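Local coordinates for spore germination protein B3 (Bacillus subtilis subsp. subtilis, PDB 3N54), which takes part, as a lipoprotein component of a spore germinant receptor, in the germination response to L-asparagine, glucose, fructose and potassium ions, at residues Leu106-Gly111 and Tyr165-Val170; Ala182-Arg187 and His297-Asp302; Gly214-Thr219 and Asn278-Lys283; Lys230-Lys235 and Ile249-Lys254. All coordinates share one frame; numbering follows the deposited sequence.

Contact 1: Leu106-Gly111 and Tyr165-Val170; sequences LMAARG and YLIQAV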
loop_
_atom_site.group_PDB
_atom_site.type_symbol
_atom_site.label_atom_id
_atom_site.label_comp_id
_atom_site.label_asym_id
_atom_site.label_seq_id
_atom_site.Cartn_x
_atom_site.Cartn_y
_atom_site.Cartn_z
ATOM N N LEU A 106 2.537 -7.941 1.259
ATOM C CA LEU A 106 2.600 -7.231 -0.005
ATOM C C LEU A 106 2.951 -5.775 0.286
ATOM O O LEU A 106 2.311 -5.146 1.132
ATOM C CB LEU A 106 1.267 -7.318 -0.730
ATOM C CG LEU A 106 1.227 -6.642 -2.101
ATOM C CD1 LEU A 106 2.159 -7.363 -3.063
ATOM C CD2 LEU A 106 -0.207 -6.581 -2.646
ATOM N N MET A 107 3.960 -5.247 -0.407
ATOM C CA MET A 107 4.405 -3.877 -0.192
ATOM C C MET A 107 4.798 -3.168 -1.470
ATOM O O MET A 107 5.056 -3.798 -2.495
ATOM C CB MET A 107 5.585 -3.850 0.756
ATOM C CG MET A 107 5.253 -4.456 2.072
ATOM S SD MET A 107 6.196 -3.724 3.363
ATOM C CE MET A 107 5.358 -4.426 4.786
ATOM N N ALA A 108 4.842 -1.840 -1.370
ATOM C CA ALA A 108 5.118 -0.974 -2.495
ATOM C C ALA A 108 6.458 -0.286 -2.311
ATOM O O ALA A 108 6.837 0.075 -1.198
ATOM C CB ALA A 108 4.014 0.066 -2.642
ATOM N N ALA A 109 7.184 -0.130 -3.409
ATOM C CA ALA A 109 8.435 0.601 -3.385
ATOM C C ALA A 109 8.265 1.891 -4.161
ATOM O O ALA A 109 7.625 1.918 -5.205
ATOM C CB ALA A 109 9.554 -0.228 -4.002
ATOM N N ARG A 110 8.820 2.967 -3.632
ATOM C CA ARG A 110 8.977 4.172 -4.405
ATOM C C ARG A 110 10.182 3.855 -5.270
ATOM O O ARG A 110 11.202 3.392 -4.761
ATOM C CB ARG A 110 9.232 5.379 -3.510
ATOM C CG ARG A 110 8.043 5.737 -2.654
ATOM C CD ARG A 110 8.422 6.722 -1.571
ATOM N NE ARG A 110 7.283 7.092 -0.738
ATOM C CZ ARG A 110 6.468 8.122 -0.965
ATOM N NH1 ARG A 110 6.642 8.921 -2.014
ATOM N NH2 ARG A 110 5.466 8.363 -0.123
ATOM N N GLY A 111 10.066 4.063 -6.572
ATOM C CA GLY A 111 11.141 3.696 -7.478
ATOM C C GLY A 111 11.221 2.182 -7.638
ATOM O O GLY A 111 10.232 1.474 -7.476
ATOM N N TYR A 165 -7.489 0.920 -2.054
ATOM C CA TYR A 165 -6.846 0.656 -0.768
ATOM C C TYR A 165 -5.413 1.161 -0.728
ATOM O O TYR A 165 -4.842 1.545 -1.754
ATOM C CB TYR A 165 -6.873 -0.848 -0.454
ATOM C CG TYR A 165 -6.206 -1.708 -1.497
ATOM C CD1 TYR A 165 -6.904 -2.131 -2.621
ATOM C CD2 TYR A 165 -4.878 -2.101 -1.361
ATOM C CE1 TYR A 165 -6.297 -2.924 -3.585
ATOM C CE2 TYR A 165 -4.260 -2.891 -2.323
ATOM C CZ TYR A 165 -4.974 -3.300 -3.429
ATOM O OH TYR A 165 -4.373 -4.085 -4.388
ATOM N N LEU A 166 -4.847 1.160 0.474
ATOM C CA LEU A 166 -3.481 1.590 0.675
ATOM C C LEU A 166 -2.566 0.382 0.865
ATOM O O LEU A 166 -2.982 -0.664 1.345
ATOM C CB LEU A 166 -3.384 2.518 1.885
ATOM C CG LEU A 166 -4.180 3.829 1.849
ATOM C CD1 LEU A 166 -4.046 4.578 3.177
ATOM C CD2 LEU A 166 -3.758 4.721 0.682
ATOM N N ILE A 167 -1.313 0.562 0.480
ATOM C CA ILE A 167 -0.273 -0.427 0.643
ATOM C C ILE A 167 0.956 0.290 1.208
ATOM O O ILE A 167 1.346 1.329 0.690
ATOM C CB ILE A 167 0.045 -1.081 -0.706
ATOM C CG1 ILE A 167 1.212 -2.061 -0.585
ATOM C CG2 ILE A 167 0.365 -0.020 -1.735
ATOM C CD1 ILE A 167 1.460 -2.857 -1.869
ATOM N N GLN A 168 1.550 -0.252 2.271
ATOM C CA GLN A 168 2.749 0.332 2.875
ATOM C C GLN A 168 3.836 0.541 1.832
ATOM O O GLN A 168 4.126 -0.363 1.065
ATOM C CB GLN A 168 3.314 -0.572 3.974
ATOM C CG GLN A 168 4.603 -0.046 4.616
ATOM C CD GLN A 168 4.386 1.233 5.392
ATOM O OE1 GLN A 168 3.589 1.263 6.327
ATOM N NE2 GLN A 168 5.109 2.295 5.027
ATOM N N ALA A 169 4.442 1.724 1.820
ATOM C CA ALA A 169 5.523 2.018 0.886
ATOM C C ALA A 169 6.874 1.973 1.590
ATOM O O ALA A 169 6.963 2.251 2.786
ATOM C CB ALA A 169 5.308 3.373 0.238
ATOM N N VAL A 170 7.913 1.587 0.849
ATOM C CA VAL A 170 9.292 1.645 1.337
ATOM C C VAL A 170 10.153 2.402 0.329
ATOM O O VAL A 170 9.852 2.431 -0.866
ATOM C CB VAL A 170 9.901 0.257 1.579
ATOM C CG1 VAL A 170 9.106 -0.497 2.633
ATOM C CG2 VAL A 170 9.955 -0.536 0.284
HETATM O O HOH W 1 1.563 -3.089 2.781
#
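Ala108 bonds through both its N and its O to the strand 165-170: its N donates to Gln168 O at 2.9 Å, and its O receives Val170 N at 2.8 Å. A third backbone bond, Arg110 N to Val170 O, continues the ladder and is nearly straight, with 166° at the hydrogen. Two residues before Ala108, a water takes the place of a direct bond, donating to Leu106 O and accepting from Gln168 N. Ala108 paired with Ala169 and Ala109 paired with Val170 establish a parallel register, which makes these two strands neighbours in a mixed five-stranded sheet; strand 74-77 flanks 105-109 beyond.

Apolar contacts centre on Ile167. With CG1 anti to the backbone N (chi1 176°), its extended chain carries CD1 against the Met107 backbone, 3.4 Å from Met107 C, and CD1 also meets Leu106 CG at 3.8 Å, the two side chains crossing obliquely. The other branch, CG2, lies 3.8 Å from Ala108 CB.

Among the polar side chains, Gln168 bends at chi2 and returns NE2 to Ala169 O in a 2.9 Å bond lying in its amide plane, while Arg110 runs out to a salt bridge with Asp180.

Contact 2: Ala182-Arg187 and His297-Asp302; sequences AGIIKR and HEYKTD
Tyr299, at the end of helix 271-299, receives Ile184 over one ring face: Ile184 CD1 stands 3.8 Å from the ring centroid and 26° off the normal, a CH-pi contact. Ile184 CG1 is anti to its carbonyl carbon (chi1 -53°), which directs CD1 to the ring and leaves CG2 for Thr301. Tyr299 O accepts a weak hydrogen bond from Lys186 NZ at 3.4 Å. Lys300 leaves the helix with positive phi (59°), and its O is joined to Lys186 NZ through a water 2.6 Å from NZ. A methionine in place of Lys186 would probably leave this water and Tyr299 O without their charged donor at the helix end. Thr301 turns inward, its CG2 3.9 Å from Ile184 CG2, while its OG1 bonds to Ser164 and Asp326. At Asp302, a water in the plane of the Arg187 guanidinium lies 2.7 Å from Arg187 NH2 and makes a weak bond to Asp302 OD2, an atom also bonded to Trp325 and Ser307; Arg187 forms a salt bridge with Asp326. The chain leaving the helix is thus joined to strand 177-186 of the five-stranded sheet, where the Lys186 charge probably complements the partial negative charge of two carbonyls at the helix C-terminus.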
loop_
_atom_site.group_PDB
_atom_site.type_symbol
_atom_site.label_atom_id
_atom_site.label_comp_id
_atom_site.label_asym_id
_atom_site.label_seq_id
_atom_site.Cartn_x
_atom_site.Cartn_y
_atom_site.Cartn_z
ATOM N N ALA A 182 2.529 5.475 2.050
ATOM C CA ALA A 182 1.687 4.455 1.449
ATOM C C ALA A 182 1.380 4.714 -0.023
ATOM O O ALA A 182 1.239 5.852 -0.445
ATOM C CB ALA A 182 0.381 4.360 2.230
ATOM N N GLY A 183 1.266 3.639 -0.795
ATOM C CA GLY A 183 0.835 3.732 -2.178
ATOM C C GLY A 183 -0.675 3.697 -2.175
ATOM O O GLY A 183 -1.277 3.108 -1.277
ATOM N N ILE A 184 -1.289 4.339 -3.165
ATOM C CA ILE A 184 -2.737 4.357 -3.303
ATOM C C ILE A 184 -3.115 3.539 -4.529
ATOM O O ILE A 184 -2.792 3.926 -5.646
ATOM C CB ILE A 184 -3.278 5.794 -3.473
ATOM C CG1 ILE A 184 -2.772 6.711 -2.356
ATOM C CG2 ILE A 184 -4.802 5.790 -3.500
ATOM C CD1 ILE A 184 -2.975 8.192 -2.652
ATOM N N ILE A 185 -3.786 2.408 -4.316
ATOM C CA ILE A 185 -4.221 1.539 -5.403
ATOM C C ILE A 185 -5.688 1.825 -5.694
ATOM O O ILE A 185 -6.535 1.731 -4.807
ATOM C CB ILE A 185 -4.051 0.031 -5.059
ATOM C CG1 ILE A 185 -2.648 -0.259 -4.509
ATOM C CG2 ILE A 185 -4.325 -0.829 -6.278
ATOM C CD1 ILE A 185 -1.519 0.157 -5.432
ATOM N N LYS A 186 -5.987 2.189 -6.935
ATOM C CA LYS A 186 -7.345 2.563 -7.305
ATOM C C LYS A 186 -8.153 1.357 -7.773
ATOM O O LYS A 186 -7.626 0.458 -8.425
ATOM C CB LYS A 186 -7.322 3.634 -8.390
ATOM C CG LYS A 186 -8.689 4.248 -8.689
ATOM C CD LYS A 186 -8.524 5.511 -9.491
ATOM C CE LYS A 186 -9.828 6.259 -9.689
ATOM N NZ LYS A 186 -9.513 7.692 -10.044
ATOM N N ARG A 187 -9.438 1.366 -7.436
ATOM C CA ARG A 187 -10.361 0.289 -7.789
ATOM C C ARG A 187 -10.507 0.177 -9.298
ATOM O O ARG A 187 -10.221 1.127 -10.030
ATOM C CB ARG A 187 -11.727 0.534 -7.144
ATOM C CG ARG A 187 -12.579 1.642 -7.792
ATOM C CD ARG A 187 -13.181 2.585 -6.746
ATOM N NE ARG A 187 -13.686 1.866 -5.579
ATOM C CZ ARG A 187 -13.746 2.352 -4.338
ATOM N NH1 ARG A 187 -13.331 3.579 -4.052
ATOM N NH2 ARG A 187 -14.209 1.581 -3.363
ATOM N N HIS A 297 -9.732 15.286 -4.716
ATOM C CA HIS A 297 -9.553 16.080 -5.941
ATOM C C HIS A 297 -8.249 15.859 -6.710
ATOM O O HIS A 297 -8.152 16.282 -7.862
ATOM C CB HIS A 297 -9.733 17.566 -5.608
ATOM C CG HIS A 297 -10.974 17.849 -4.817
ATOM N ND1 HIS A 297 -12.241 17.660 -5.327
ATOM C CD2 HIS A 297 -11.142 18.286 -3.547
ATOM C CE1 HIS A 297 -13.136 17.974 -4.408
ATOM N NE2 HIS A 297 -12.495 18.359 -3.318
ATOM N N GLU A 298 -7.254 15.222 -6.099
ATOM C CA GLU A 298 -6.031 14.881 -6.824
ATOM C C GLU A 298 -6.137 13.433 -7.311
ATOM O O GLU A 298 -6.080 13.180 -8.508
ATOM C CB GLU A 298 -4.782 15.072 -5.960
ATOM C CG GLU A 298 -3.467 14.958 -6.740
ATOM C CD GLU A 298 -2.224 15.042 -5.862
ATOM O OE1 GLU A 298 -1.119 14.946 -6.416
ATOM O OE2 GLU A 298 -2.334 15.198 -4.628
ATOM N N TYR A 299 -6.310 12.498 -6.381
ATOM C CA TYR A 299 -6.375 11.067 -6.716
ATOM C C TYR A 299 -7.797 10.593 -7.037
ATOM O O TYR A 299 -7.970 9.619 -7.767
ATOM C CB TYR A 299 -5.738 10.225 -5.601
ATOM C CG TYR A 299 -4.334 10.685 -5.310
ATOM C CD1 TYR A 299 -3.988 11.210 -4.067
ATOM C CD2 TYR A 299 -3.367 10.674 -6.308
ATOM C CE1 TYR A 299 -2.698 11.672 -3.820
ATOM C CE2 TYR A 299 -2.083 11.136 -6.073
ATOM C CZ TYR A 299 -1.756 11.628 -4.827
ATOM O OH TYR A 299 -0.478 12.076 -4.600
ATOM N N LYS A 300 -8.799 11.279 -6.493
ATOM C CA LYS A 300 -10.205 10.988 -6.777
ATOM C C LYS A 300 -10.618 9.556 -6.414
ATOM O O LYS A 300 -11.342 8.892 -7.171
ATOM C CB LYS A 300 -10.528 11.274 -8.253
ATOM C CG LYS A 300 -10.232 12.707 -8.701
ATOM C CD LYS A 300 -10.584 12.897 -10.173
ATOM C CE LYS A 300 -10.316 14.317 -10.637
ATOM N NZ LYS A 300 -10.561 14.492 -12.095
ATOM N N THR A 301 -10.155 9.079 -5.264
ATOM C CA THR A 301 -10.593 7.778 -4.776
ATOM C C THR A 301 -10.529 7.692 -3.253
ATOM O O THR A 301 -9.782 8.428 -2.604
ATOM C CB THR A 301 -9.796 6.625 -5.421
ATOM O OG1 THR A 301 -10.567 5.419 -5.337
ATOM C CG2 THR A 301 -8.432 6.432 -4.748
ATOM N N ASP A 302 -11.352 6.800 -2.712
ATOM C CA ASP A 302 -11.460 6.540 -1.284
ATOM C C ASP A 302 -10.758 5.212 -1.006
ATOM O O ASP A 302 -11.335 4.149 -1.252
ATOM C CB ASP A 302 -12.946 6.496 -0.883
ATOM C CG ASP A 302 -13.209 5.725 0.419
ATOM O OD1 ASP A 302 -12.294 5.591 1.261
ATOM O OD2 ASP A 302 -14.359 5.250 0.596
HETATM O O HOH W 2 -11.995 8.559 -9.931
HETATM O O HOH W 3 -14.281 2.137 -0.761
#

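Contact 3: Gly214-Thr219 and Asn278-Lys283; sequences GVMPTT and NIFEKK
Met216 and Phe280 run past one another head to tail, with SD at the ring edge, near the ring plane: Met216 SD lies 3.7 Å from Phe280 CD1, and 5.0 Å from the centroid at 76° off the normal. This is a Met-aromatic contact of the edge type. The same sulfur also approaches the helix backbone, 3.4 Å from Phe280 O. Two residues on, Thr218 sets its methyl obliquely to the ring, CG2 being 3.6 Å from Phe280 CE1, and that methyl also meets Ile279 CG2 at 4.1 Å. On the other flank, Lys283 runs antiparallel to both strand side chains, its CD 3.7 Å from Thr218 CB and its CE 3.7 Å from Pro217 O.

The torsions account for these positions. Met216 has CG anti to the backbone N (chi1 175°) and stays extended until chi3 turns its methyl; Lys283 likewise starts with CG anti to N, which carries its methylenes across the strand at Met216 to Thr218 before a bend at chi4.

Farther out, Lys283 NZ forms a salt bridge with Asp287 on the same helix, and the Phe280 ring meets Phe227 and also touches Phe340. The helix 278-283 packs across an outermost strand of the four-stranded sheet in the C-terminal family region; the axes of the short segments approach to 9.4 Å, with 113° between their directions. With the lysine charge directed to Asp287, the strand meets mainly its methylenes, and the joint depends on dispersion, sulfur and ring contacts.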
loop_
_atom_site.group_PDB
_atom_site.type_symbol
_atom_site.label_atom_id
_atom_site.label_comp_id
_atom_site.label_asym_id
_atom_site.label_seq_id
_atom_site.Cartn_x
_atom_site.Cartn_y
_atom_site.Cartn_z
ATOM N N GLY A 214 2.105 6.443 17.738
ATOM C CA GLY A 214 2.706 7.540 16.989
ATOM C C GLY A 214 2.818 8.809 17.808
ATOM O O GLY A 214 2.276 8.896 18.911
ATOM N N VAL A 215 3.518 9.794 17.253
ATOM C CA VAL A 215 3.709 11.086 17.907
ATOM C C VAL A 215 3.358 12.247 16.982
ATOM O O VAL A 215 3.544 12.160 15.773
ATOM C CB VAL A 215 5.169 11.269 18.374
ATOM C CG1 VAL A 215 5.516 10.251 19.449
ATOM C CG2 VAL A 215 6.131 11.154 17.191
ATOM N N MET A 216 2.834 13.321 17.566
ATOM C CA MET A 216 2.580 14.570 16.850
ATOM C C MET A 216 3.475 15.653 17.445
ATOM O O MET A 216 3.214 16.126 18.549
ATOM C CB MET A 216 1.114 14.999 16.962
ATOM C CG MET A 216 0.824 16.372 16.336
ATOM S SD MET A 216 -0.834 16.992 16.653
ATOM C CE MET A 216 -1.836 15.924 15.646
ATOM N N PRO A 217 4.550 16.026 16.735
ATOM C CA PRO A 217 5.388 17.135 17.181
ATOM C C PRO A 217 4.915 18.451 16.583
ATOM O O PRO A 217 4.642 18.522 15.384
ATOM C CB PRO A 217 6.769 16.776 16.630
ATOM C CG PRO A 217 6.488 15.955 15.403
ATOM C CD PRO A 217 5.097 15.376 15.530
ATOM N N THR A 218 4.805 19.480 17.414
ATOM C CA THR A 218 4.433 20.804 16.936
ATOM C C THR A 218 5.007 21.857 17.885
ATOM O O THR A 218 5.984 21.585 18.589
ATOM C CB THR A 218 2.897 20.935 16.758
ATOM O OG1 THR A 218 2.594 22.168 16.092
ATOM C CG2 THR A 218 2.175 20.877 18.095
ATOM N N THR A 219 4.437 23.057 17.883
ATOM C CA THR A 219 4.930 24.126 18.735
ATOM C C THR A 219 3.803 24.935 19.359
ATOM O O THR A 219 2.691 24.989 18.836
ATOM C CB THR A 219 5.830 25.095 17.949
ATOM O OG1 THR A 219 5.123 25.563 16.795
ATOM C CG2 THR A 219 7.115 24.412 17.509
ATOM N N ASN A 278 -5.925 21.751 22.512
ATOM C CA ASN A 278 -6.529 22.472 21.400
ATOM C C ASN A 278 -5.548 22.635 20.238
ATOM O O ASN A 278 -5.935 22.512 19.078
ATOM C CB ASN A 278 -7.035 23.847 21.853
ATOM C CG ASN A 278 -8.031 24.452 20.879
ATOM O OD1 ASN A 278 -9.065 23.851 20.581
ATOM N ND2 ASN A 278 -7.732 25.644 20.385
ATOM N N ILE A 279 -4.281 22.902 20.561
ATOM C CA ILE A 279 -3.240 23.064 19.545
ATOM C C ILE A 279 -3.036 21.763 18.767
ATOM O O ILE A 279 -2.987 21.777 17.539
ATOM C CB ILE A 279 -1.897 23.514 20.160
ATOM C CG1 ILE A 279 -2.026 24.916 20.756
ATOM C CG2 ILE A 279 -0.800 23.517 19.109
ATOM C CD1 ILE A 279 -0.760 25.422 21.410
ATOM N N PHE A 280 -2.926 20.646 19.484
ATOM C CA PHE A 280 -2.758 19.340 18.848
ATOM C C PHE A 280 -3.988 18.966 18.023
ATOM O O PHE A 280 -3.863 18.456 16.913
ATOM C CB PHE A 280 -2.514 18.242 19.889
ATOM C CG PHE A 280 -1.227 18.386 20.655
ATOM C CD1 PHE A 280 -0.007 18.423 19.994
ATOM C CD2 PHE A 280 -1.231 18.426 22.043
ATOM C CE1 PHE A 280 1.181 18.538 20.700
ATOM C CE2 PHE A 280 -0.047 18.534 22.757
ATOM C CZ PHE A 280 1.162 18.592 22.084
ATOM N N GLU A 281 -5.170 19.214 18.582
ATOM C CA GLU A 281 -6.440 18.921 17.910
ATOM C C GLU A 281 -6.565 19.664 16.590
ATOM O O GLU A 281 -6.888 19.062 15.564
ATOM C CB GLU A 281 -7.622 19.298 18.806
ATOM C CG GLU A 281 -7.875 18.338 19.960
ATOM C CD GLU A 281 -8.686 18.968 21.089
ATOM O OE1 GLU A 281 -9.309 20.032 20.877
ATOM O OE2 GLU A 281 -8.697 18.395 22.195
ATOM N N LYS A 282 -6.312 20.969 16.625
ATOM C CA LYS A 282 -6.403 21.806 15.429
ATOM C C LYS A 282 -5.410 21.375 14.353
ATOM O O LYS A 282 -5.726 21.422 13.166
ATOM C CB LYS A 282 -6.195 23.285 15.772
ATOM C CG LYS A 282 -7.400 23.958 16.425
ATOM C CD LYS A 282 -7.134 25.445 16.677
ATOM C CE LYS A 282 -8.416 26.204 16.969
ATOM N NZ LYS A 282 -8.190 27.671 17.100
ATOM N N LYS A 283 -4.216 20.957 14.768
ATOM C CA LYS A 283 -3.204 20.496 13.820
ATOM C C LYS A 283 -3.673 19.238 13.087
ATOM O O LYS A 283 -3.584 19.161 11.865
ATOM C CB LYS A 283 -1.857 20.244 14.510
ATOM C CG LYS A 283 -0.815 19.630 13.580
ATOM C CD LYS A 283 0.585 19.707 14.146
ATOM C CE LYS A 283 1.562 18.896 13.296
ATOM N NZ LYS A 283 1.480 19.204 11.838
#

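Contact 4: Lys230-Lys235 and Ile249-Lys254; sequences KKSKTK and ISVKTK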
loop_
_atom_site.group_PDB
_atom_site.type_symbol
_atom_site.label_atom_id
_atom_site.label_comp_id
_atom_site.label_asym_id
_atom_site.label_seq_id
_atom_site.Cartn_x
_atom_site.Cartn_y
_atom_site.Cartn_z
ATOM N N LYS A 230 -1.409 7.112 23.202
ATOM C CA LYS A 230 -1.513 5.921 24.047
ATOM C C LYS A 230 -2.697 5.065 23.595
ATOM O O LYS A 230 -2.561 3.854 23.413
ATOM C CB LYS A 230 -1.638 6.299 25.523
ATOM C CG LYS A 230 -0.298 6.495 26.230
ATOM C CD LYS A 230 0.379 5.157 26.523
ATOM C CE LYS A 230 1.583 5.314 27.445
ATOM N NZ LYS A 230 2.032 3.997 27.998
ATOM N N LYS A 231 -3.853 5.701 23.420
ATOM C CA LYS A 231 -5.046 5.028 22.914
ATOM C C LYS A 231 -5.897 6.036 22.145
ATOM O O LYS A 231 -6.054 7.178 22.581
ATOM C CB LYS A 231 -5.839 4.399 24.067
ATOM C CG LYS A 231 -6.845 3.335 23.635
ATOM C CD LYS A 231 -7.378 2.534 24.829
ATOM C CE LYS A 231 -8.213 1.335 24.376
ATOM N NZ LYS A 231 -8.680 0.477 25.511
ATOM N N SER A 232 -6.422 5.623 20.994
ATOM C CA SER A 232 -7.260 6.492 20.170
ATOM C C SER A 232 -8.446 5.726 19.593
ATOM O O SER A 232 -8.319 4.562 19.217
ATOM C CB SER A 232 -6.441 7.120 19.037
ATOM O OG SER A 232 -7.185 8.121 18.360
ATOM N N LYS A 233 -9.594 6.395 19.528
ATOM C CA LYS A 233 -10.825 5.804 19.021
ATOM C C LYS A 233 -11.521 6.772 18.074
ATOM O O LYS A 233 -11.470 7.983 18.276
ATOM C CB LYS A 233 -11.763 5.466 20.182
ATOM C CG LYS A 233 -11.165 4.528 21.224
ATOM C CD LYS A 233 -12.174 4.187 22.318
ATOM C CE LYS A 233 -11.619 3.152 23.299
ATOM N NZ LYS A 233 -12.625 2.720 24.316
ATOM N N THR A 234 -12.175 6.236 17.049
ATOM C CA THR A 234 -12.895 7.058 16.084
ATOM C C THR A 234 -14.310 6.548 15.843
ATOM O O THR A 234 -14.521 5.351 15.664
ATOM C CB THR A 234 -12.157 7.110 14.727
ATOM O OG1 THR A 234 -10.980 7.920 14.852
ATOM C CG2 THR A 234 -13.055 7.696 13.642
ATOM N N LYS A 235 -15.271 7.469 15.850
ATOM C CA LYS A 235 -16.653 7.160 15.501
ATOM C C LYS A 235 -17.014 7.960 14.258
ATOM O O LYS A 235 -16.778 9.167 14.207
ATOM C CB LYS A 235 -17.603 7.496 16.650
ATOM C CG LYS A 235 -17.554 6.509 17.810
ATOM C CD LYS A 235 -18.657 6.793 18.831
ATOM C CE LYS A 235 -18.713 5.731 19.928
ATOM N NZ LYS A 235 -19.015 4.365 19.402
ATOM N N ILE A 249 -17.092 12.848 11.716
ATOM C CA ILE A 249 -16.042 12.023 12.284
ATOM C C ILE A 249 -15.635 12.561 13.645
ATOM O O ILE A 249 -15.302 13.739 13.786
ATOM C CB ILE A 249 -14.813 11.977 11.365
ATOM C CG1 ILE A 249 -15.200 11.382 10.007
ATOM C CG2 ILE A 249 -13.689 11.181 12.019
ATOM C CD1 ILE A 249 -14.026 11.128 9.078
ATOM N N SER A 250 -15.668 11.685 14.641
ATOM C CA SER A 250 -15.290 12.022 15.998
ATOM C C SER A 250 -14.011 11.279 16.328
ATOM O O SER A 250 -13.923 10.077 16.102
ATOM C CB SER A 250 -16.400 11.623 16.969
ATOM O OG SER A 250 -16.085 12.009 18.293
ATOM N N VAL A 251 -13.015 11.992 16.842
ATOM C CA VAL A 251 -11.743 11.390 17.219
ATOM C C VAL A 251 -11.471 11.682 18.688
ATOM O O VAL A 251 -11.428 12.841 19.100
ATOM C CB VAL A 251 -10.569 11.924 16.356
ATOM C CG1 VAL A 251 -9.242 11.365 16.840
ATOM C CG2 VAL A 251 -10.782 11.586 14.889
ATOM N N LYS A 252 -11.313 10.622 19.474
ATOM C CA LYS A 252 -10.964 10.735 20.880
ATOM C C LYS A 252 -9.635 10.027 21.085
ATOM O O LYS A 252 -9.522 8.831 20.821
ATOM C CB LYS A 252 -12.052 10.128 21.765
ATOM C CG LYS A 252 -13.346 10.931 21.788
ATOM C CD LYS A 252 -14.341 10.372 22.802
ATOM C CE LYS A 252 -15.539 11.298 22.977
ATOM N NZ LYS A 252 -16.458 10.840 24.061
ATOM N N THR A 253 -8.633 10.770 21.543
ATOM C CA THR A 253 -7.288 10.241 21.715
ATOM C C THR A 253 -6.714 10.617 23.075
ATOM O O THR A 253 -6.822 11.763 23.505
ATOM C CB THR A 253 -6.339 10.787 20.624
ATOM O OG1 THR A 253 -6.961 10.675 19.339
ATOM C CG2 THR A 253 -5.014 10.033 20.620
ATOM N N LYS A 254 -6.111 9.640 23.745
ATOM C CA LYS A 254 -5.423 9.854 25.008
ATOM C C LYS A 254 -3.933 9.704 24.738
ATOM O O LYS A 254 -3.530 8.817 23.982
ATOM C CB LYS A 254 -5.885 8.848 26.063
ATOM C CG LYS A 254 -7.345 8.996 26.473
ATOM C CD LYS A 254 -7.712 8.006 27.574
ATOM C CE LYS A 254 -9.126 8.226 28.101
ATOM N NZ LYS A 254 -9.483 7.255 29.178
#
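Ser232 and Thr253 face each other as a non-hydrogen-bonded pair, and their hydroxyls bond at 2.7 Å, OG to OG1, either possibly donating. Ser232 OG reaches across because it stands anti to its backbone N (chi1 -171°); Thr253 OG1 is also bonded to Trp206. The next pair on this face, Thr234 with Val251, meets at a slant, with Thr234 OG1 3.7 Å from Val251 CG2. Thr234 CG2 leads to Ile249 CG2 at 3.9 Å, while Thr234 OG1 bonds to Val207 O of helix 198-208. A glycine at Thr234 would probably leave Val207 O without this donor and open a gap beside Ile249 and Val251. On the opposite face the chains of Lys231, Lys233, Lys235, Lys252 and Lys254 lead away from the partner strand.

The hairpin 223-240/245-258 supplies both strands, which run antiparallel at 170°, with Lys233 N donating to Lys252 O at 2.8 Å. A classic beta bulge interrupts the ladder where the chain turns a corner at Lys230: Lys254 O accepts from Lys230 N at 2.8 Å and from Lys231 N at 3.2 Å. This part of the hairpin is thus two-faced, hydroxyl and apolar groups toward helix 198-208 and, opposite, lysines that probably make the surface positive.

Overall arrangement
Contacts 1 and 2 share the five-stranded sheet: their centres are 13 Å apart, and strands 165-172 and 177-186 are joined by probable backbone bonds, Ile167 O to Gly183 N at 2.7 Å and Tyr165 O to Ile185 N at 2.9 Å. Contacts 3 and 4 belong to the four-stranded sheet, with centres 14 Å apart and nearest atoms about 6 Å apart. Helix 271-299 spans the two groups, packing on the second sheet in contact 3 and ending beside the first in contact 2, about 26 Å between centres. A bound sulfate, probably from crystallisation, lies about 4 Å from the Tyr299 side chain in contact 2.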